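Local coordinates for protein SxtG (Microseira wollei, PDB 6U1R) that acts as an amidinotransferase of the saxitoxin biosynthetic pathway, probably moving the amidino group by way of a covalent cysteine intermediate, at residues E201-V206 / I254-C259; F194-T199 / C259-H264; E54-W59 / S231-S236. One frame throughout, in Å; residues are numbered along the deposited sequence.

Contact 1 (E201-V206 / I254-C259); sequences EPSRFV and IIESQC
Ser203 and Glu256 face one another across a water, while the Phe205 ring points its edge at Cys259. The contact joins two loops of the alpha/beta propeller fold expected of this family: residues 201-206, and the stretch that leaves strand 251-255 through an ST turn at Ser257. The touching parts run 71° apart, and just three residue pairs come within 4.5 Å. Ser203 OG and Glu256 OE1 are 4.0 Å apart, too far for a direct bond, but the water lies 3.2 Å from Ser203 OG and donates to Glu256 OE1 at 3.3 Å. Glu256 reaches it because its chain bends at chi2 (-68°), carrying the carboxylate back toward the partner loop. Beside this polar bridge, Ser203 CB approaches the backbone oxygen Ser257 O at 4.2 Å. The Phe205 ring presents CE1, 4.1 Å from Cys259 O, with that oxygen near the ring plane; the same ring also meets His232 edge-to-face and touches Ala262. Within the opposing segment, Cys259 N donates to Ser257 OG at 3.0 Å, with an N-H...O angle of 164°.

Contact 2 (F194-T199 / C259-H264); sequences FQFPQT and CPEALH
Phe196 and Pro260 mark the closest backbone approach, with their CA atoms 6.6 Å apart, where an irregular chain passes the type I beta turn that runs from Cys259 to Ala262. The turn's own backbone bond, Ala262 N to Cys259 O, is weak at 3.2 Å. Most of the side-chain contact comes from the Phe196 ring, whose CG lies beside the backbone N and anti to the carbonyl carbon (chi1 -70°), a torsion that directs the ring's CD1-CE1 edge at the turn. Its long direction crosses the Pro260 side chain at about a right angle. Two adjacent ring atoms do the touching: Phe196 CD1 packs on Pro260 CB at 3.9 Å, and Phe196 CE1 approaches Pro260 O at 3.4 Å. That oxygen sits near the ring plane, at the edge, so it faces the slightly positive C-H rim and not the pi cloud, an approach that is probably favourable electrostatically. The same oxygen has a hydrogen-bond donor as well, in His232. Farther along the ring, Phe196 CZ comes within 4.4 Å of Glu261 OE2, a looser and oblique approach made possible by the bend of the Glu261 chain at chi2 (85°). Trp59 meets Phe196 edge-to-face, extending the aromatic packing beside the pair. In the fold, this surface contact joins the long loop between strands 176-179 and 219-222 to the loop between strands 251-255 and 269-273. The Phe196 end lies beside the 3-10 segment that follows helix 53-57, while the turn stands just beyond strand 251-255, an outermost strand of the three-stranded mixed sheet.

Contact 3 (E54-W59 / S231-S236); sequences EPINKW and SHVTNS
His232 lies against Trp59, and its side chain can be followed outward along the interface. At the base, His232 CB is 4.3 Å from Ile56 CG2, and chi1 of -72° sets CG beside the backbone N, turning the ring toward the 54-59 segment. His232 ND1 is 4.0 Å from Trp59 CB and accepts a bond from Val206 N. On the other branch, His232 CD2 comes within 3.6 Å of Trp59 O. Farther out, His232 CE1 also lies under Trp59 CB. His232 NE2 is 3.4 Å from Trp59 O, but the angle is too poor for a hydrogen bond; it is bonded instead to Pro260 O, which fits a tautomer with the proton on NE2. Trp59 CB covers one face of the His232 ring, 3.8 Å from its centroid and only 13° off the ring normal, a clear CH-pi contact. The Trp59 five-membered ring and the His232 ring, with centroids 5.8 Å apart and planes at 30°, form a laterally displaced pair with little shared ring area. Bonds on both nitrogens and a methylene over one face would together fix the imidazole's rotation.

Next to it, Ile56 CG2 packs on Val233 CG1 at 3.9 Å, the two side chains crossing at about a right angle. His232 O, near Ile56 CG2, is buried here with no polar partner in the model. Ser231 OG braces the 231-236 loop, accepting from the backbone N atoms of Val233 and Thr234, an ST turn combined with an ST motif; Asp218 also bonds that hydroxyl. Asn235 then N-caps helix 236-245. Through Val233, which packs on Asp215 (predicted to be catalytic), the loop before this helix probably belongs to the second shell of the amidinotransferase active site.

How the contacts relate
The three contacts lie on the same side of the chain's centre, and His232 of contact 3 couples them: the evidence is His232 ND1 at 3.1 Å from Val206 N of contact 1 and His232 NE2 at 2.9 Å from Pro260 O of contact 2. Contacts 1 and 2, centred about 7 Å apart, share Cys259, while the centre of contact 3 is about 10 Å from that of contact 2 and 12 Å from that of contact 1. Of the touching residues, Val233 of contact 3 lies close to the predicted site, its side chain about 3 Å from that of Asp215. Asp215 in turn bonds His264, also predicted to be catalytic, which ends the 259-264 segment of contact 2.

Contact 1 (E201-V206 / I254-C259)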
# COMPACT_ATOMS: atom_id res chain seq x y z
N GLU A 201 -20.57 -14.51 -26.22
CA GLU A 201 -19.18 -14.64 -25.80
C GLU A 201 -19.03 -14.54 -24.28
O GLU A 201 -19.92 -14.07 -23.57
CB GLU A 201 -18.34 -13.57 -26.49
CG GLU A 201 -18.35 -13.69 -28.01
CD GLU A 201 -17.53 -12.62 -28.71
OE1 GLU A 201 -17.18 -11.60 -28.08
OE2 GLU A 201 -17.23 -12.81 -29.91
N PRO A 202 -17.89 -15.00 -23.76
CA PRO A 202 -17.62 -14.86 -22.32
C PRO A 202 -17.33 -13.42 -21.93
O PRO A 202 -16.94 -12.58 -22.74
CB PRO A 202 -16.39 -15.75 -22.09
CG PRO A 202 -15.72 -15.80 -23.43
CD PRO A 202 -16.85 -15.80 -24.43
N SER A 203 -17.54 -13.13 -20.65
CA SER A 203 -17.33 -11.78 -20.16
C SER A 203 -15.87 -11.38 -20.32
O SER A 203 -14.96 -12.21 -20.36
CB SER A 203 -17.75 -11.67 -18.70
OG SER A 203 -16.95 -12.49 -17.88
N ARG A 204 -15.65 -10.07 -20.40
CA ARG A 204 -14.32 -9.50 -20.56
C ARG A 204 -14.40 -8.06 -20.09
O ARG A 204 -15.45 -7.43 -20.21
CB ARG A 204 -13.83 -9.58 -22.01
CG ARG A 204 -13.60 -11.03 -22.49
CD ARG A 204 -12.92 -11.11 -23.86
NE ARG A 204 -13.77 -10.61 -24.95
CZ ARG A 204 -13.84 -9.34 -25.32
NH1 ARG A 204 -13.11 -8.42 -24.69
NH2 ARG A 204 -14.63 -8.98 -26.33
N PHE A 205 -13.30 -7.55 -19.55
CA PHE A 205 -13.26 -6.20 -19.01
C PHE A 205 -11.99 -5.50 -19.47
O PHE A 205 -11.08 -6.12 -20.02
CB PHE A 205 -13.36 -6.24 -17.49
CG PHE A 205 -14.55 -6.98 -17.02
CD1 PHE A 205 -15.81 -6.40 -17.11
CD2 PHE A 205 -14.44 -8.26 -16.52
CE1 PHE A 205 -16.93 -7.09 -16.71
CE2 PHE A 205 -15.56 -8.96 -16.12
CZ PHE A 205 -16.80 -8.37 -16.21
N VAL A 206 -11.94 -4.19 -19.21
CA VAL A 206 -10.89 -3.35 -19.79
C VAL A 206 -9.53 -3.52 -19.09
O VAL A 206 -8.49 -3.33 -19.73
CB VAL A 206 -11.32 -1.87 -19.80
CG1 VAL A 206 -11.41 -1.31 -18.41
CG2 VAL A 206 -10.39 -1.03 -20.66
N ILE A 254 -15.48 -16.24 -6.24
CA ILE A 254 -15.63 -15.29 -7.35
C ILE A 254 -16.89 -15.66 -8.12
O ILE A 254 -17.02 -16.80 -8.58
CB ILE A 254 -14.38 -15.30 -8.25
CG1 ILE A 254 -13.16 -14.86 -7.44
CG2 ILE A 254 -14.58 -14.41 -9.47
CD1 ILE A 254 -13.31 -13.46 -6.74
N ILE A 255 -17.81 -14.70 -8.26
CA ILE A 255 -19.00 -14.90 -9.07
C ILE A 255 -18.75 -14.35 -10.47
O ILE A 255 -17.87 -13.52 -10.68
CB ILE A 255 -20.26 -14.23 -8.46
CG1 ILE A 255 -20.16 -12.71 -8.55
CG2 ILE A 255 -20.47 -14.69 -7.01
CD1 ILE A 255 -21.48 -12.02 -8.50
N GLU A 256 -19.58 -14.79 -11.42
CA GLU A 256 -19.59 -14.27 -12.78
C GLU A 256 -20.75 -13.29 -12.94
O GLU A 256 -21.90 -13.68 -12.74
CB GLU A 256 -19.72 -15.41 -13.79
CG GLU A 256 -18.66 -16.51 -13.62
CD GLU A 256 -17.26 -16.04 -13.98
OE1 GLU A 256 -17.12 -15.23 -14.92
OE2 GLU A 256 -16.29 -16.48 -13.31
N SER A 257 -20.45 -12.03 -13.26
CA SER A 257 -21.49 -11.06 -13.58
C SER A 257 -21.81 -11.11 -15.07
O SER A 257 -20.91 -11.25 -15.90
CB SER A 257 -21.07 -9.64 -13.21
OG SER A 257 -22.10 -8.71 -13.55
N GLN A 258 -23.09 -10.99 -15.39
CA GLN A 258 -23.55 -10.80 -16.76
C GLN A 258 -23.66 -9.32 -17.15
O GLN A 258 -24.10 -9.03 -18.26
CB GLN A 258 -24.92 -11.48 -16.93
CG GLN A 258 -24.86 -13.00 -16.75
CD GLN A 258 -26.24 -13.65 -16.65
OE1 GLN A 258 -27.21 -13.03 -16.19
NE2 GLN A 258 -26.34 -14.89 -17.08
N CYS A 259 -23.28 -8.40 -16.26
CA CYS A 259 -23.35 -6.97 -16.58
C CYS A 259 -22.13 -6.57 -17.39
O CYS A 259 -21.02 -6.65 -16.87
CB CYS A 259 -23.40 -6.12 -15.31
SG CYS A 259 -23.37 -4.33 -15.65
O HOH W 1 -18.88 -15.08 -17.67

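Contact 2 (F194-T199 / C259-H264)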
# COMPACT_ATOMS: atom_id res chain seq x y z
N PHE A 194 -10.21 -2.68 -26.38
CA PHE A 194 -11.35 -3.34 -25.77
C PHE A 194 -12.64 -3.04 -26.54
O PHE A 194 -12.85 -1.92 -27.02
CB PHE A 194 -11.53 -2.91 -24.31
CG PHE A 194 -12.69 -3.57 -23.63
CD1 PHE A 194 -12.55 -4.84 -23.09
CD2 PHE A 194 -13.93 -2.94 -23.56
CE1 PHE A 194 -13.62 -5.46 -22.47
CE2 PHE A 194 -15.00 -3.56 -22.93
CZ PHE A 194 -14.86 -4.83 -22.40
N GLN A 195 -13.49 -4.06 -26.65
CA GLN A 195 -14.87 -3.91 -27.10
C GLN A 195 -15.74 -4.84 -26.26
O GLN A 195 -15.30 -5.93 -25.87
CB GLN A 195 -15.05 -4.27 -28.60
CG GLN A 195 -14.20 -3.47 -29.55
CD GLN A 195 -14.56 -2.00 -29.60
OE1 GLN A 195 -15.62 -1.58 -29.12
NE2 GLN A 195 -13.68 -1.20 -30.19
N PHE A 196 -16.97 -4.42 -25.97
CA PHE A 196 -17.86 -5.28 -25.22
C PHE A 196 -17.98 -6.63 -25.92
O PHE A 196 -18.01 -6.68 -27.16
CB PHE A 196 -19.25 -4.65 -25.09
CG PHE A 196 -19.31 -3.44 -24.18
CD1 PHE A 196 -18.93 -3.52 -22.84
CD2 PHE A 196 -19.78 -2.23 -24.66
CE1 PHE A 196 -19.00 -2.39 -22.02
CE2 PHE A 196 -19.86 -1.12 -23.84
CZ PHE A 196 -19.47 -1.20 -22.52
N PRO A 197 -18.02 -7.74 -25.18
CA PRO A 197 -18.27 -9.05 -25.81
C PRO A 197 -19.64 -9.10 -26.49
O PRO A 197 -20.55 -8.34 -26.18
CB PRO A 197 -18.22 -10.03 -24.64
CG PRO A 197 -17.57 -9.32 -23.52
CD PRO A 197 -17.74 -7.86 -23.74
N GLN A 198 -19.78 -10.06 -27.41
CA GLN A 198 -21.08 -10.36 -27.98
C GLN A 198 -21.95 -11.11 -26.96
O GLN A 198 -21.47 -11.59 -25.93
CB GLN A 198 -20.94 -11.19 -29.25
CG GLN A 198 -20.28 -10.44 -30.39
CD GLN A 198 -21.06 -9.20 -30.77
OE1 GLN A 198 -22.29 -9.17 -30.67
NE2 GLN A 198 -20.35 -8.16 -31.19
N THR A 199 -23.25 -11.21 -27.27
CA THR A 199 -24.19 -11.78 -26.32
C THR A 199 -23.79 -13.20 -25.93
O THR A 199 -23.93 -13.60 -24.76
CB THR A 199 -25.61 -11.77 -26.89
OG1 THR A 199 -25.62 -12.45 -28.15
CG2 THR A 199 -26.09 -10.34 -27.08
N CYS A 259 -23.28 -8.40 -16.26
CA CYS A 259 -23.35 -6.97 -16.58
C CYS A 259 -22.13 -6.57 -17.39
O CYS A 259 -21.02 -6.65 -16.87
CB CYS A 259 -23.40 -6.12 -15.31
SG CYS A 259 -23.37 -4.33 -15.65
N PRO A 260 -22.28 -6.15 -18.65
CA PRO A 260 -21.08 -5.79 -19.44
C PRO A 260 -20.35 -4.57 -18.92
O PRO A 260 -19.17 -4.39 -19.25
CB PRO A 260 -21.65 -5.52 -20.85
CG PRO A 260 -23.00 -6.19 -20.86
CD PRO A 260 -23.51 -6.08 -19.46
N GLU A 261 -21.04 -3.72 -18.15
CA GLU A 261 -20.53 -2.49 -17.56
C GLU A 261 -19.99 -2.69 -16.13
O GLU A 261 -19.84 -1.70 -15.40
CB GLU A 261 -21.65 -1.44 -17.53
CG GLU A 261 -22.21 -1.05 -18.91
CD GLU A 261 -23.30 -1.98 -19.42
OE1 GLU A 261 -24.09 -2.48 -18.60
OE2 GLU A 261 -23.37 -2.19 -20.65
N ALA A 262 -19.74 -3.94 -15.73
CA ALA A 262 -19.58 -4.27 -14.31
C ALA A 262 -18.49 -3.44 -13.67
O ALA A 262 -17.36 -3.36 -14.16
CB ALA A 262 -19.27 -5.76 -14.14
N LEU A 263 -18.84 -2.84 -12.51
CA LEU A 263 -17.91 -2.05 -11.72
C LEU A 263 -18.56 -1.94 -10.33
O LEU A 263 -19.53 -1.19 -10.16
CB LEU A 263 -17.66 -0.69 -12.36
CG LEU A 263 -16.72 0.36 -11.74
CD1 LEU A 263 -15.75 -0.16 -10.74
CD2 LEU A 263 -15.95 1.03 -12.88
N HIS A 264 -18.07 -2.74 -9.39
CA HIS A 264 -18.57 -2.91 -8.03
C HIS A 264 -19.71 -3.92 -8.00
O HIS A 264 -20.48 -4.05 -8.96
CB HIS A 264 -18.98 -1.56 -7.41
CG HIS A 264 -17.87 -0.56 -7.42
ND1 HIS A 264 -18.08 0.80 -7.50
CD2 HIS A 264 -16.53 -0.74 -7.40
CE1 HIS A 264 -16.91 1.41 -7.55
NE2 HIS A 264 -15.95 0.51 -7.46

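Contact 3 (E54-W59 / S231-S236)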
# COMPACT_ATOMS: atom_id res chain seq x y z
N GLU A 54 -11.68 8.39 -19.46
CA GLU A 54 -10.66 7.45 -19.90
C GLU A 54 -9.71 7.11 -18.77
O GLU A 54 -9.52 7.92 -17.86
CB GLU A 54 -9.85 8.03 -21.08
CG GLU A 54 -10.68 8.45 -22.29
CD GLU A 54 -10.86 7.34 -23.32
OE1 GLU A 54 -11.48 7.61 -24.38
OE2 GLU A 54 -10.39 6.21 -23.08
N PRO A 55 -9.12 5.90 -18.81
CA PRO A 55 -9.38 4.84 -19.79
C PRO A 55 -10.40 3.80 -19.30
O PRO A 55 -10.53 2.80 -20.00
CB PRO A 55 -8.00 4.20 -19.96
CG PRO A 55 -7.43 4.27 -18.58
CD PRO A 55 -7.97 5.55 -17.96
N ILE A 56 -11.08 4.04 -18.17
CA ILE A 56 -11.98 3.05 -17.55
C ILE A 56 -13.46 3.40 -17.75
O ILE A 56 -14.24 2.58 -18.22
CB ILE A 56 -11.67 2.89 -16.05
CG1 ILE A 56 -10.28 2.28 -15.85
CG2 ILE A 56 -12.74 2.02 -15.36
CD1 ILE A 56 -9.82 2.40 -14.47
N ASN A 57 -13.87 4.59 -17.30
CA ASN A 57 -15.28 4.80 -17.01
C ASN A 57 -16.16 4.82 -18.25
O ASN A 57 -17.36 4.57 -18.15
CB ASN A 57 -15.44 6.06 -16.20
CG ASN A 57 -14.83 5.90 -14.83
OD1 ASN A 57 -14.95 4.83 -14.22
ND2 ASN A 57 -14.13 6.92 -14.36
N LYS A 58 -15.60 5.08 -19.42
CA LYS A 58 -16.44 5.00 -20.61
C LYS A 58 -17.05 3.61 -20.78
O LYS A 58 -18.07 3.47 -21.46
CB LYS A 58 -15.65 5.41 -21.85
CG LYS A 58 -14.58 4.44 -22.30
CD LYS A 58 -13.80 5.08 -23.45
CE LYS A 58 -12.79 4.14 -24.06
NZ LYS A 58 -12.20 4.78 -25.29
N TRP A 59 -16.46 2.59 -20.17
CA TRP A 59 -16.97 1.23 -20.31
C TRP A 59 -18.03 0.88 -19.27
O TRP A 59 -18.50 -0.27 -19.24
CB TRP A 59 -15.80 0.24 -20.27
CG TRP A 59 -14.84 0.49 -21.40
CD1 TRP A 59 -13.57 0.96 -21.32
CD2 TRP A 59 -15.11 0.31 -22.81
NE1 TRP A 59 -13.03 1.09 -22.58
CE2 TRP A 59 -13.95 0.69 -23.51
CE3 TRP A 59 -16.22 -0.14 -23.53
CZ2 TRP A 59 -13.86 0.63 -24.90
CZ3 TRP A 59 -16.14 -0.19 -24.92
CH2 TRP A 59 -14.96 0.19 -25.59
N SER A 231 -14.11 -7.21 -12.80
CA SER A 231 -14.85 -6.05 -13.28
C SER A 231 -13.93 -5.19 -14.13
O SER A 231 -12.79 -5.58 -14.41
CB SER A 231 -15.42 -5.22 -12.12
OG SER A 231 -14.36 -4.56 -11.49
N HIS A 232 -14.41 -4.01 -14.54
CA HIS A 232 -13.52 -3.10 -15.25
C HIS A 232 -12.40 -2.53 -14.40
O HIS A 232 -11.52 -1.89 -14.97
CB HIS A 232 -14.33 -1.98 -15.87
CG HIS A 232 -15.14 -2.44 -17.04
ND1 HIS A 232 -14.57 -2.98 -18.17
CD2 HIS A 232 -16.48 -2.48 -17.25
CE1 HIS A 232 -15.51 -3.31 -19.03
NE2 HIS A 232 -16.68 -3.01 -18.50
N VAL A 233 -12.37 -2.76 -13.08
CA VAL A 233 -11.27 -2.30 -12.25
C VAL A 233 -10.59 -3.41 -11.45
O VAL A 233 -9.47 -3.20 -10.97
CB VAL A 233 -11.70 -1.16 -11.30
CG1 VAL A 233 -12.19 0.04 -12.10
CG2 VAL A 233 -12.77 -1.64 -10.32
N THR A 234 -11.20 -4.59 -11.29
CA THR A 234 -10.66 -5.66 -10.46
C THR A 234 -10.26 -6.82 -11.37
O THR A 234 -11.11 -7.36 -12.08
CB THR A 234 -11.69 -6.11 -9.42
OG1 THR A 234 -11.92 -5.05 -8.48
CG2 THR A 234 -11.20 -7.33 -8.65
N ASN A 235 -8.98 -7.19 -11.36
CA ASN A 235 -8.48 -8.28 -12.19
C ASN A 235 -8.10 -9.49 -11.35
O ASN A 235 -8.26 -9.52 -10.12
CB ASN A 235 -7.30 -7.81 -13.06
CG ASN A 235 -6.08 -7.38 -12.27
OD1 ASN A 235 -6.06 -7.40 -11.03
ND2 ASN A 235 -5.04 -6.95 -12.98
N SER A 236 -7.65 -10.54 -12.03
CA SER A 236 -7.36 -11.79 -11.33
C SER A 236 -6.19 -11.62 -10.37
O SER A 236 -6.19 -12.20 -9.28
CB SER A 236 -7.08 -12.92 -12.33
OG SER A 236 -8.25 -13.31 -13.04